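Local coordinates for EAL/GGDEF domain protein (Methylococcus capsulatus, PDB 3ICL) that is of unknown individual function but carries a GGDEF domain, an alpha/beta fold in which helices pack on a central mixed sheet, at residues E62-A67 with D72-I77; T3-P8 with D80-L85; A67-D72 with K90-G95; D15-A20 with V31-L36. The protein carries 1 engineered substitution. All blocks are in the same frame, centred on the assembly; numbering follows the deposited sequence.

Contact 1 of 4, residues E62-A67 with D72-I77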
loop_
_atom_site.group_PDB
_atom_site.type_symbol
_atom_site.label_atom_id
_atom_site.label_comp_id
_atom_site.label_asym_id
_atom_site.label_seq_id
_atom_site.Cartn_x
_atom_site.Cartn_y
_atom_site.Cartn_z
ATOM N N GLU A 62 5.269 -6.207 -6.733
ATOM C CA GLU A 62 6.171 -7.248 -6.260
ATOM C C GLU A 62 7.126 -6.724 -5.201
ATOM O O GLU A 62 7.404 -7.416 -4.222
ATOM C CB GLU A 62 6.947 -7.847 -7.439
ATOM C CG GLU A 62 6.029 -8.437 -8.497
ATOM C CD GLU A 62 6.760 -8.829 -9.768
ATOM O OE1 GLU A 62 7.764 -8.168 -10.109
ATOM O OE2 GLU A 62 6.314 -9.785 -10.439
ATOM N N ARG A 63 7.628 -5.505 -5.384
ATOM C CA ARG A 63 8.538 -4.934 -4.400
ATOM C C ARG A 63 7.798 -4.693 -3.093
ATOM O O ARG A 63 8.379 -4.785 -2.017
ATOM C CB ARG A 63 9.143 -3.621 -4.903
ATOM C CG ARG A 63 10.126 -3.807 -6.047
ATOM C CD ARG A 63 10.918 -2.545 -6.316
ATOM N NE ARG A 63 11.737 -2.683 -7.514
ATOM C CZ ARG A 63 12.490 -1.712 -8.019
ATOM N NH1 ARG A 63 12.535 -0.529 -7.424
ATOM N NH2 ARG A 63 13.178 -1.914 -9.131
ATOM N N ILE A 64 6.510 -4.380 -3.187
ATOM C CA ILE A 64 5.723 -4.159 -1.986
ATOM C C ILE A 64 5.619 -5.478 -1.228
ATOM O O ILE A 64 5.791 -5.522 -0.011
ATOM C CB ILE A 64 4.315 -3.643 -2.323
ATOM C CG1 ILE A 64 4.412 -2.225 -2.894
ATOM C CG2 ILE A 64 3.446 -3.660 -1.076
ATOM C CD1 ILE A 64 3.078 -1.624 -3.329
ATOM N N ARG A 65 5.355 -6.560 -1.954
ATOM C CA ARG A 65 5.242 -7.867 -1.315
ATOM C C ARG A 65 6.546 -8.292 -0.633
ATOM O O ARG A 65 6.523 -8.973 0.391
ATOM C CB ARG A 65 4.813 -8.923 -2.341
ATOM C CG ARG A 65 3.439 -8.666 -2.939
ATOM C CD ARG A 65 2.894 -9.870 -3.699
ATOM N NE ARG A 65 3.685 -10.191 -4.882
ATOM C CZ ARG A 65 3.302 -11.045 -5.826
ATOM N NH1 ARG A 65 2.133 -11.666 -5.731
ATOM N NH2 ARG A 65 4.091 -11.282 -6.867
ATOM N N THR A 66 7.686 -7.887 -1.186
ATOM C CA THR A 66 8.969 -8.261 -0.584
ATOM C C THR A 66 9.196 -7.489 0.705
ATOM O O THR A 66 9.996 -7.898 1.550
ATOM C CB THR A 66 10.175 -7.951 -1.502
ATOM O OG1 THR A 66 10.371 -6.532 -1.569
ATOM C CG2 THR A 66 9.947 -8.491 -2.893
ATOM N N ALA A 67 8.489 -6.372 0.857
ATOM C CA ALA A 67 8.654 -5.530 2.037
ATOM C C ALA A 67 7.655 -5.787 3.152
ATOM O O ALA A 67 7.819 -5.274 4.252
ATOM C CB ALA A 67 8.622 -4.055 1.629
ATOM N N ASP A 72 0.657 -11.387 4.800
ATOM C CA ASP A 72 0.018 -10.099 4.534
ATOM C C ASP A 72 -0.551 -10.133 3.117
ATOM O O ASP A 72 -0.125 -10.941 2.293
ATOM C CB ASP A 72 1.025 -8.947 4.648
ATOM C CG ASP A 72 1.532 -8.743 6.067
ATOM O OD1 ASP A 72 0.867 -9.209 7.019
ATOM O OD2 ASP A 72 2.590 -8.099 6.228
ATOM N N THR A 73 -1.507 -9.251 2.830
ATOM C CA THR A 73 -2.117 -9.206 1.507
ATOM C C THR A 73 -1.983 -7.826 0.877
ATOM O O THR A 73 -2.113 -6.806 1.557
ATOM C CB THR A 73 -3.616 -9.576 1.573
ATOM O OG1 THR A 73 -3.758 -10.869 2.167
ATOM C CG2 THR A 73 -4.227 -9.610 0.177
ATOM N N VAL A 74 -1.712 -7.805 -0.424
ATOM C CA VAL A 74 -1.564 -6.565 -1.176
ATOM C C VAL A 74 -2.494 -6.636 -2.383
ATOM O O VAL A 74 -2.589 -7.675 -3.031
ATOM C CB VAL A 74 -0.109 -6.385 -1.674
ATOM C CG1 VAL A 74 0.028 -5.081 -2.426
ATOM C CG2 VAL A 74 0.857 -6.439 -0.502
ATOM N N ALA A 75 -3.187 -5.543 -2.678
ATOM C CA ALA A 75 -4.102 -5.507 -3.818
ATOM C C ALA A 75 -4.154 -4.101 -4.410
ATOM O O ALA A 75 -4.088 -3.112 -3.687
ATOM C CB ALA A 75 -5.494 -5.952 -3.388
ATOM N N ARG A 76 -4.286 -4.021 -5.730
ATOM C CA ARG A 76 -4.321 -2.744 -6.432
ATOM C C ARG A 76 -5.718 -2.129 -6.430
ATOM O O ARG A 76 -6.720 -2.843 -6.371
ATOM C CB ARG A 76 -3.844 -2.948 -7.877
ATOM C CG ARG A 76 -3.642 -1.667 -8.683
ATOM C CD ARG A 76 -2.841 -1.953 -9.953
ATOM N NE ARG A 76 -3.561 -2.812 -10.889
ATOM C CZ ARG A 76 -4.215 -2.368 -11.960
ATOM N NH1 ARG A 76 -4.236 -1.072 -12.236
ATOM N NH2 ARG A 76 -4.849 -3.220 -12.754
ATOM N N ILE A 77 -5.782 -0.804 -6.483
ATOM C CA ILE A 77 -7.068 -0.124 -6.530
ATOM C C ILE A 77 -6.924 1.266 -7.132
ATOM O O ILE A 77 -5.866 1.888 -7.040
ATOM C CB ILE A 77 -7.724 -0.030 -5.120
ATOM C CG1 ILE A 77 -9.185 0.419 -5.258
ATOM C CG2 ILE A 77 -6.954 0.945 -4.233
ATOM C CD1 ILE A 77 -9.951 0.417 -3.950
#
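Just behind I64 and R65, which meet V74 across this contact, the backbone O of R63 is gripped by three donors of T66 and A67. The shortest bond comes from T66 OG1, 2.7 Å from R63 O, with the hydroxyl tilted 28° out of the carbonyl plane. The backbone N atoms of T66 and A67 add weak bonds to the same oxygen. I64 and R65 lie near the end of helix 50-67, which packs against strand 73-77, an outer strand of the five-stranded sheet of the GGDEF domain.

No hydrogen bond joins the two segments; what passes between them is apolar. V74 points from the strand toward the helix. I64 also points across, and its CG2, anti to the backbone N, is the branch that does the touching. R65 comes in beside I64 with its aliphatic part, and its CG lies 4.2 Å from V74 CG2. Its chain then bends at chi3 (-65°).

L7 touches both V74 and R65, and I64 also packs on F82 and I84 of strand 81-86. The I64 CG2 methyl sits against both branches of the valine, 3.8 Å from V74 CG2 and 3.9 Å from V74 CG1.

Contact 2 of 4, residues T3-P8 with D80-L85. Engineered in segment 80-85: K81 (natural residue Glu). With SO4 (sulfate ion), chain C.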
loop_
_atom_site.group_PDB
_atom_site.type_symbol
_atom_site.label_atom_id
_atom_site.label_comp_id
_atom_site.label_asym_id
_atom_site.label_seq_id
_atom_site.Cartn_x
_atom_site.Cartn_y
_atom_site.Cartn_z
ATOM N N THR A 3 -4.661 -9.076 -13.470
ATOM C CA THR A 3 -3.797 -9.398 -14.604
ATOM C C THR A 3 -2.552 -8.520 -14.705
ATOM O O THR A 3 -1.458 -9.007 -14.993
ATOM C CB THR A 3 -4.571 -9.274 -15.931
ATOM O OG1 THR A 3 -5.789 -10.023 -15.845
ATOM C CG2 THR A 3 -3.737 -9.805 -17.087
ATOM N N VAL A 4 -2.725 -7.225 -14.472
ATOM C CA VAL A 4 -1.617 -6.281 -14.555
ATOM C C VAL A 4 -0.517 -6.526 -13.523
ATOM O O VAL A 4 0.667 -6.457 -13.851
ATOM C CB VAL A 4 -2.122 -4.822 -14.411
ATOM C CG1 VAL A 4 -0.946 -3.845 -14.452
ATOM C CG2 VAL A 4 -3.106 -4.505 -15.531
ATOM N N THR A 5 -0.903 -6.831 -12.287
ATOM C CA THR A 5 0.073 -7.039 -11.216
ATOM C C THR A 5 0.212 -8.468 -10.713
ATOM O O THR A 5 1.233 -8.823 -10.121
ATOM C CB THR A 5 -0.267 -6.176 -9.993
ATOM O OG1 THR A 5 -1.525 -6.598 -9.458
ATOM C CG2 THR A 5 -0.354 -4.706 -10.381
ATOM N N GLY A 6 -0.810 -9.285 -10.935
ATOM C CA GLY A 6 -0.760 -10.652 -10.457
ATOM C C GLY A 6 -1.163 -10.706 -8.993
ATOM O O GLY A 6 -1.058 -11.750 -8.349
ATOM N N LEU A 7 -1.619 -9.572 -8.466
ATOM C CA LEU A 7 -2.053 -9.475 -7.070
ATOM C C LEU A 7 -3.473 -10.003 -6.907
ATOM O O LEU A 7 -4.197 -10.153 -7.884
ATOM C CB LEU A 7 -2.030 -8.015 -6.596
ATOM C CG LEU A 7 -0.687 -7.294 -6.458
ATOM C CD1 LEU A 7 -0.929 -5.854 -6.019
ATOM C CD2 LEU A 7 0.189 -8.025 -5.454
ATOM N N PRO A 8 -3.889 -10.287 -5.662
ATOM C CA PRO A 8 -5.236 -10.792 -5.378
ATOM C C PRO A 8 -6.297 -9.764 -5.783
ATOM O O PRO A 8 -6.026 -8.557 -5.813
ATOM C CB PRO A 8 -5.208 -11.009 -3.869
ATOM C CG PRO A 8 -3.777 -11.365 -3.608
ATOM C CD PRO A 8 -3.036 -10.370 -4.462
ATOM N N ASP A 80 -3.646 3.239 -9.778
ATOM C CA ASP A 80 -2.287 3.344 -9.266
ATOM C C ASP A 80 -2.111 3.399 -7.746
ATOM O O ASP A 80 -1.124 3.944 -7.257
ATOM C CB ASP A 80 -1.586 4.547 -9.912
ATOM C CG ASP A 80 -2.269 5.860 -9.601
ATOM O OD1 ASP A 80 -3.315 5.849 -8.917
ATOM O OD2 ASP A 80 -1.760 6.911 -10.044
ATOM N N LYS A 81 -3.061 2.837 -7.003
ATOM C CA LYS A 81 -2.960 2.789 -5.548
ATOM C C LYS A 81 -2.935 1.320 -5.139
ATOM O O LYS A 81 -3.330 0.446 -5.908
ATOM C CB LYS A 81 -4.145 3.483 -4.877
ATOM C CG LYS A 81 -3.931 4.953 -4.543
ATOM C CD LYS A 81 -3.984 5.842 -5.774
ATOM C CE LYS A 81 -5.385 5.897 -6.356
ATOM N NZ LYS A 81 -5.440 6.792 -7.538
ATOM N N PHE A 82 -2.453 1.055 -3.934
ATOM C CA PHE A 82 -2.380 -0.308 -3.419
ATOM C C PHE A 82 -2.862 -0.333 -1.970
ATOM O O PHE A 82 -2.497 0.536 -1.174
ATOM C CB PHE A 82 -0.936 -0.822 -3.472
ATOM C CG PHE A 82 -0.395 -0.995 -4.865
ATOM C CD1 PHE A 82 -0.591 -2.183 -5.560
ATOM C CD2 PHE A 82 0.308 0.033 -5.485
ATOM C CE1 PHE A 82 -0.094 -2.345 -6.852
ATOM C CE2 PHE A 82 0.810 -0.123 -6.778
ATOM C CZ PHE A 82 0.606 -1.313 -7.460
ATOM N N THR A 83 -3.699 -1.309 -1.636
ATOM C CA THR A 83 -4.167 -1.447 -0.263
ATOM C C THR A 83 -3.355 -2.589 0.319
ATOM O O THR A 83 -3.329 -3.692 -0.224
ATOM C CB THR A 83 -5.660 -1.788 -0.169
ATOM O OG1 THR A 83 -5.952 -2.890 -1.030
ATOM C CG2 THR A 83 -6.507 -0.569 -0.553
ATOM N N ILE A 84 -2.687 -2.305 1.423
ATOM C CA ILE A 84 -1.826 -3.274 2.074
ATOM C C ILE A 84 -2.352 -3.668 3.449
ATOM O O ILE A 84 -2.496 -2.831 4.337
ATOM C CB ILE A 84 -0.411 -2.672 2.188
ATOM C CG1 ILE A 84 0.109 -2.388 0.776
ATOM C CG2 ILE A 84 0.504 -3.595 2.975
ATOM C CD1 ILE A 84 1.142 -1.284 0.703
ATOM N N LEU A 85 -2.635 -4.951 3.614
ATOM C CA LEU A 85 -3.139 -5.476 4.874
ATOM C C LEU A 85 -2.043 -6.154 5.679
ATOM O O LEU A 85 -1.416 -7.101 5.208
ATOM C CB LEU A 85 -4.265 -6.484 4.607
ATOM C CG LEU A 85 -4.655 -7.460 5.722
ATOM C CD1 LEU A 85 -5.083 -6.712 6.984
ATOM C CD2 LEU A 85 -5.787 -8.351 5.217
HETATM S S SO4 C . -4.799 10.210 -7.261
HETATM O O1 SO4 C . -5.735 9.337 -6.528
HETATM O O2 SO4 C . -4.700 9.750 -8.661
HETATM O O3 SO4 C . -5.298 11.600 -7.229
HETATM O O4 SO4 C . -3.464 10.148 -6.632
#
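L7 and F82 make the main apolar contact, between the loop before helix 10-23 and strand 81-86. L7 CD1 lies at the edge of the F82 ring, near its plane, 3.7 Å from F82 CE1. The two side chains cross at about a right angle. T5 CG2 reaches the same edge more loosely, 4.3 Å from F82 CE1. A61 of helix 50-67 lies close by, touched by T5 and L7.

The hydrogen bonds stay within each side. T5 OG1 accepts from L7 N at 3.1 Å, which forms an ST turn across G6. T5 OG1 is also bonded to D2 OD2.

The ionic group is at the start of the strand, away from the ring. F82 closes the GGDEF signature sequence, here G78 to F82, in which K81 is an engineered residue in place of the natural Glu. K81 NZ forms a salt bridge with D80 OD1 at 2.7 Å, nearly along the C-O axis of that oxygen. It also donates to O1 of a sulfate ion at 2.8 Å, and Y147 and K150 bind the same ion.

The loop therefore meets the strand through carbon alone, while T5 OG1 is used within the loop and on D2, which probably steadies the turn at G6.

Contact 3 of 4, residues A67-D72 with K90-G95; sequences AVRDGD and KDTLNG
R69 and T92 meet where two loops of the GGDEF domain come together. R69 opens a type II beta turn that ends at D72 and leads from helix 50-67 into strand 73-77. T92 starts an ST motif just before helix 96-106. The guanidinium of R69 is turned obliquely to the T92 methyl. R69 NH1 lies 3.6 Å from T92 CG2, and R69 CZ is farther from that methyl, at 4.2 Å. No hydrogen bond crosses between the segments.

The direction of the guanidinium is set largely by D72 of its own loop. The R69 chain bends at chi2 (83°) and again at chi3, which swings its end round to D72. R69 NE forms a salt bridge with D72 OD2 at 2.6 Å, on the syn lone pair of that oxygen. The carboxylate oxygen sits 18° out of the guanidinium plane. D72 OD2 also accepts from R69 N at 2.8 Å, this time from 46° above the carboxylate plane. Two donors of one residue thus hold this oxygen and limit the freedom of both groups. R69 NH2 adds a weak bond to D72 OD1, and it also donates to G88 O. N87 N is a further partner of D72 OD1. The turn itself is closed by D72 N to R69 O, and G71 takes backbone angles that call for glycine.

On the other side, the T92 hydroxyl faces its own loop while the methyl meets the arginine. T92 OG1 is bonded to A89 O. It also accepts from the backbone N of G95, the N-cap residue of helix 96-106, at 2.9 Å.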
loop_
_atom_site.group_PDB
_atom_site.type_symbol
_atom_site.label_atom_id
_atom_site.label_comp_id
_atom_site.label_asym_id
_atom_site.label_seq_id
_atom_site.Cartn_x
_atom_site.Cartn_y
_atom_site.Cartn_z
ATOM N N ALA A 67 8.489 -6.372 0.857
ATOM C CA ALA A 67 8.654 -5.530 2.037
ATOM C C ALA A 67 7.655 -5.787 3.152
ATOM O O ALA A 67 7.819 -5.274 4.252
ATOM C CB ALA A 67 8.622 -4.055 1.629
ATOM N N VAL A 68 6.615 -6.568 2.880
ATOM C CA VAL A 68 5.636 -6.885 3.918
ATOM C C VAL A 68 5.991 -8.252 4.502
ATOM O O VAL A 68 7.063 -8.776 4.214
ATOM C CB VAL A 68 4.183 -6.896 3.361
ATOM C CG1 VAL A 68 3.813 -5.497 2.885
ATOM C CG2 VAL A 68 4.045 -7.894 2.214
ATOM N N ARG A 69 5.120 -8.821 5.334
ATOM C CA ARG A 69 5.408 -10.129 5.919
ATOM C C ARG A 69 4.598 -11.233 5.248
ATOM O O ARG A 69 3.519 -10.988 4.710
ATOM C CB ARG A 69 5.110 -10.151 7.428
ATOM C CG ARG A 69 5.936 -9.183 8.285
ATOM C CD ARG A 69 5.335 -7.786 8.265
ATOM N NE ARG A 69 3.897 -7.838 8.502
ATOM C CZ ARG A 69 3.339 -8.148 9.667
ATOM N NH1 ARG A 69 4.100 -8.425 10.717
ATOM N NH2 ARG A 69 2.019 -8.208 9.773
ATOM N N ASP A 70 5.123 -12.452 5.278
ATOM C CA ASP A 70 4.406 -13.574 4.691
ATOM C C ASP A 70 3.087 -13.619 5.456
ATOM O O ASP A 70 3.076 -13.534 6.683
ATOM C CB ASP A 70 5.191 -14.871 4.894
ATOM C CG ASP A 70 4.564 -16.051 4.176
ATOM O OD1 ASP A 70 4.436 -15.994 2.935
ATOM O OD2 ASP A 70 4.196 -17.033 4.855
ATOM N N GLY A 71 1.976 -13.727 4.739
ATOM C CA GLY A 71 0.687 -13.742 5.410
ATOM C C GLY A 71 -0.062 -12.436 5.190
ATOM O O GLY A 71 -1.277 -12.373 5.382
ATOM N N ASP A 72 0.657 -11.387 4.800
ATOM C CA ASP A 72 0.018 -10.099 4.534
ATOM C C ASP A 72 -0.551 -10.133 3.117
ATOM O O ASP A 72 -0.125 -10.941 2.293
ATOM C CB ASP A 72 1.025 -8.947 4.648
ATOM C CG ASP A 72 1.532 -8.743 6.067
ATOM O OD1 ASP A 72 0.867 -9.209 7.019
ATOM O OD2 ASP A 72 2.590 -8.099 6.228
ATOM N N LYS A 90 2.260 -7.060 15.089
ATOM C CA LYS A 90 3.117 -7.042 16.266
ATOM C C LYS A 90 4.570 -6.800 15.863
ATOM O O LYS A 90 5.059 -7.352 14.873
ATOM C CB LYS A 90 3.009 -8.361 17.033
ATOM C CG LYS A 90 3.859 -8.398 18.301
ATOM C CD LYS A 90 3.573 -9.642 19.136
ATOM C CE LYS A 90 4.238 -9.550 20.508
ATOM N NZ LYS A 90 3.851 -10.674 21.410
ATOM N N ASP A 91 5.246 -5.952 16.632
ATOM C CA ASP A 91 6.647 -5.628 16.401
ATOM C C ASP A 91 6.938 -4.808 15.147
ATOM O O ASP A 91 8.086 -4.731 14.712
ATOM C CB ASP A 91 7.483 -6.912 16.385
ATOM C CG ASP A 91 7.318 -7.729 17.654
ATOM O OD1 ASP A 91 7.480 -7.160 18.754
ATOM O OD2 ASP A 91 7.030 -8.939 17.551
ATOM N N THR A 92 5.912 -4.195 14.563
ATOM C CA THR A 92 6.126 -3.367 13.376
ATOM C C THR A 92 5.833 -1.914 13.726
ATOM O O THR A 92 5.804 -1.053 12.847
ATOM C CB THR A 92 5.198 -3.760 12.198
ATOM O OG1 THR A 92 3.831 -3.516 12.562
ATOM C CG2 THR A 92 5.380 -5.233 11.836
ATOM N N LEU A 93 5.619 -1.652 15.012
ATOM C CA LEU A 93 5.298 -0.311 15.483
ATOM C C LEU A 93 4.073 0.186 14.713
ATOM O O LEU A 93 4.091 1.250 14.088
ATOM C CB LEU A 93 6.498 0.630 15.283
ATOM C CG LEU A 93 7.738 0.274 16.127
ATOM C CD1 LEU A 93 8.889 1.201 15.789
ATOM C CD2 LEU A 93 7.404 0.388 17.611
ATOM N N ASN A 94 3.014 -0.616 14.759
ATOM C CA ASN A 94 1.754 -0.303 14.090
ATOM C C ASN A 94 1.933 -0.079 12.596
ATOM O O ASN A 94 1.332 0.836 12.017
ATOM C CB ASN A 94 1.120 0.934 14.728
ATOM C CG ASN A 94 0.907 0.765 16.216
ATOM O OD1 ASN A 94 1.513 1.465 17.030
ATOM N ND2 ASN A 94 0.049 -0.178 16.580
ATOM N N GLY A 95 2.769 -0.914 11.981
ATOM C CA GLY A 95 3.015 -0.817 10.556
ATOM C C GLY A 95 4.052 0.190 10.095
ATOM O O GLY A 95 4.428 0.176 8.929
#

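Contact 4 of 4, residues D15-A20 with V31-L36; sequences DRLLQA and VVLLFL
This contact joins the first helix of the domain to the strand that follows it: L17 and A20 of helix 10-23 rest on V31 and L33 of segment 31-36, which runs into strand 32-38. All four residues are buried. L17 spans both residues by splitting its branches. Its CD1 goes to V31, 4.0 Å from V31 CG1. Its CD2 goes to L33 and lies 4.1 Å from L33 CD2, with L33 CD1 about as near. L17 and L33 cross at about a right angle. The L17 side chain has CG anti to the backbone N (chi1 177°), and this carries its end closer to the strand than its first bond suggests.

In the GGDEF fold, strand 32-38 is the middle strand of the five-stranded sheet. It runs antiparallel to both neighbours, strands 81-86 and 121-127. V31 and L33 face the side on which helix 10-23 lies. Helix 135-152 shares that face, with L139 on L33 and M135 on L17. L85 of strand 81-86 also touches V31.

A20 makes the tightest part of the contact. Its CB is 3.9 Å from V31 CG2. The same methyl also presses on the A20 backbone, at 3.2 Å from A20 O and 3.5 Å from A20 C. V31 places its two methyls on different helix residues, CG1, anti to the backbone N, on L17 and CG2 on A20. No hydrogen bond links the segments. On another side of the helix, R16 NH1 donates to T73 OG1 of strand 73-77.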
loop_
_atom_site.group_PDB
_atom_site.type_symbol
_atom_site.label_atom_id
_atom_site.label_comp_id
_atom_site.label_asym_id
_atom_site.label_seq_id
_atom_site.Cartn_x
_atom_site.Cartn_y
_atom_site.Cartn_z
ATOM N N ASP A 15 -12.003 -10.149 1.639
ATOM C CA ASP A 15 -12.208 -11.334 2.463
ATOM C C ASP A 15 -11.071 -11.491 3.473
ATOM O O ASP A 15 -11.301 -11.828 4.639
ATOM C CB ASP A 15 -12.286 -12.586 1.584
ATOM C CG ASP A 15 -13.552 -12.641 0.740
ATOM O OD1 ASP A 15 -14.408 -11.730 0.853
ATOM O OD2 ASP A 15 -13.688 -13.614 -0.037
ATOM N N ARG A 16 -9.847 -11.252 3.015
ATOM C CA ARG A 16 -8.665 -11.356 3.866
ATOM C C ARG A 16 -8.750 -10.360 5.019
ATOM O O ARG A 16 -8.462 -10.694 6.169
ATOM C CB ARG A 16 -7.402 -11.071 3.045
ATOM C CG ARG A 16 -7.095 -12.096 1.964
ATOM C CD ARG A 16 -6.545 -13.385 2.549
ATOM N NE ARG A 16 -6.113 -14.320 1.510
ATOM C CZ ARG A 16 -5.122 -14.090 0.650
ATOM N NH1 ARG A 16 -4.446 -12.950 0.693
ATOM N NH2 ARG A 16 -4.799 -15.008 -0.252
ATOM N N LEU A 17 -9.141 -9.130 4.703
ATOM C CA LEU A 17 -9.251 -8.082 5.710
ATOM C C LEU A 17 -10.306 -8.405 6.766
ATOM O O LEU A 17 -10.084 -8.225 7.966
ATOM C CB LEU A 17 -9.572 -6.743 5.034
ATOM C CG LEU A 17 -9.796 -5.506 5.915
ATOM C CD1 LEU A 17 -8.733 -5.403 6.991
ATOM C CD2 LEU A 17 -9.784 -4.265 5.039
ATOM N N LEU A 18 -11.458 -8.884 6.319
ATOM C CA LEU A 18 -12.522 -9.223 7.249
ATOM C C LEU A 18 -12.051 -10.301 8.221
ATOM O O LEU A 18 -12.302 -10.216 9.419
ATOM C CB LEU A 18 -13.760 -9.693 6.483
ATOM C CG LEU A 18 -14.441 -8.595 5.659
ATOM C CD1 LEU A 18 -15.618 -9.174 4.885
ATOM C CD2 LEU A 18 -14.904 -7.481 6.589
ATOM N N GLN A 19 -11.340 -11.297 7.707
ATOM C CA GLN A 19 -10.857 -12.382 8.551
ATOM C C GLN A 19 -9.793 -11.909 9.541
ATOM O O GLN A 19 -9.780 -12.329 10.697
ATOM C CB GLN A 19 -10.298 -13.520 7.694
ATOM C CG GLN A 19 -10.222 -14.841 8.450
ATOM C CD GLN A 19 -11.593 -15.322 8.905
ATOM O OE1 GLN A 19 -12.474 -15.573 8.083
ATOM N NE2 GLN A 19 -11.783 -15.442 10.216
ATOM N N ALA A 20 -8.902 -11.034 9.090
ATOM C CA ALA A 20 -7.855 -10.523 9.968
ATOM C C ALA A 20 -8.460 -9.684 11.097
ATOM O O ALA A 20 -8.013 -9.755 12.235
ATOM C CB ALA A 20 -6.858 -9.695 9.165
ATOM N N VAL A 31 -4.595 -5.216 13.506
ATOM C CA VAL A 31 -4.661 -5.247 12.063
ATOM C C VAL A 31 -4.270 -3.833 11.678
ATOM O O VAL A 31 -4.701 -2.867 12.315
ATOM C CB VAL A 31 -6.092 -5.521 11.557
ATOM C CG1 VAL A 31 -6.175 -5.241 10.072
ATOM C CG2 VAL A 31 -6.477 -6.953 11.851
ATOM N N VAL A 32 -3.426 -3.709 10.665
ATOM C CA VAL A 32 -3.010 -2.398 10.201
ATOM C C VAL A 32 -3.179 -2.353 8.694
ATOM O O VAL A 32 -2.856 -3.312 7.989
ATOM C CB VAL A 32 -1.547 -2.093 10.559
ATOM C CG1 VAL A 32 -1.160 -0.712 10.023
ATOM C CG2 VAL A 32 -1.364 -2.149 12.068
ATOM N N LEU A 33 -3.691 -1.230 8.211
ATOM C CA LEU A 33 -3.932 -1.045 6.793
ATOM C C LEU A 33 -3.090 0.103 6.253
ATOM O O LEU A 33 -3.077 1.198 6.819
ATOM C CB LEU A 33 -5.411 -0.738 6.580
ATOM C CG LEU A 33 -6.134 -1.226 5.331
ATOM C CD1 LEU A 33 -5.993 -2.738 5.177
ATOM C CD2 LEU A 33 -7.597 -0.842 5.468
ATOM N N LEU A 34 -2.361 -0.163 5.176
ATOM C CA LEU A 34 -1.556 0.861 4.526
ATOM C C LEU A 34 -2.201 1.094 3.167
ATOM O O LEU A 34 -2.587 0.146 2.490
ATOM C CB LEU A 34 -0.102 0.401 4.345
ATOM C CG LEU A 34 0.876 0.618 5.511
ATOM C CD1 LEU A 34 0.334 -0.009 6.779
ATOM C CD2 LEU A 34 2.231 0.030 5.153
ATOM N N PHE A 35 -2.341 2.358 2.788
ATOM C CA PHE A 35 -2.927 2.719 1.504
ATOM C C PHE A 35 -1.805 3.470 0.796
ATOM O O PHE A 35 -1.455 4.583 1.182
ATOM C CB PHE A 35 -4.145 3.630 1.714
ATOM C CG PHE A 35 -5.284 3.367 0.759
ATOM C CD1 PHE A 35 -5.093 3.440 -0.621
ATOM C CD2 PHE A 35 -6.560 3.077 1.243
ATOM C CE1 PHE A 35 -6.158 3.232 -1.507
ATOM C CE2 PHE A 35 -7.635 2.867 0.365
ATOM C CZ PHE A 35 -7.433 2.946 -1.009
ATOM N N LEU A 36 -1.239 2.852 -0.232
ATOM C CA LEU A 36 -0.122 3.438 -0.959
ATOM C C LEU A 36 -0.521 4.053 -2.288
ATOM O O LEU A 36 -1.332 3.501 -3.032
ATOM C CB LEU A 36 0.949 2.368 -1.168
ATOM C CG LEU A 36 2.273 2.734 -1.837
ATOM C CD1 LEU A 36 3.329 1.727 -1.393
ATOM C CD2 LEU A 36 2.125 2.735 -3.345
#

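In the fold
Contacts 1, 2 and 4 are buried and apolar, though R65 of contact 1 is exposed; contact 3 is partly buried and lies farthest from the chain centre. The three buried ones all reach the same sheet. Contact 1 uses its outer strand 73-77, contact 2 the adjacent strand 81-86, and contact 4 the central strand 32-38. Backbone hydrogen bonds join these strands, such as A75 with T83 and F82 with L36. Contacts 1 and 3 overlap in sequence at A67 and D72, but different residues do the touching. Chemistry follows place: methyls, a ring edge and the R65 methylene meet in the first group, while contact 3 sets a guanidinium, held by its own carboxylate, against one methyl.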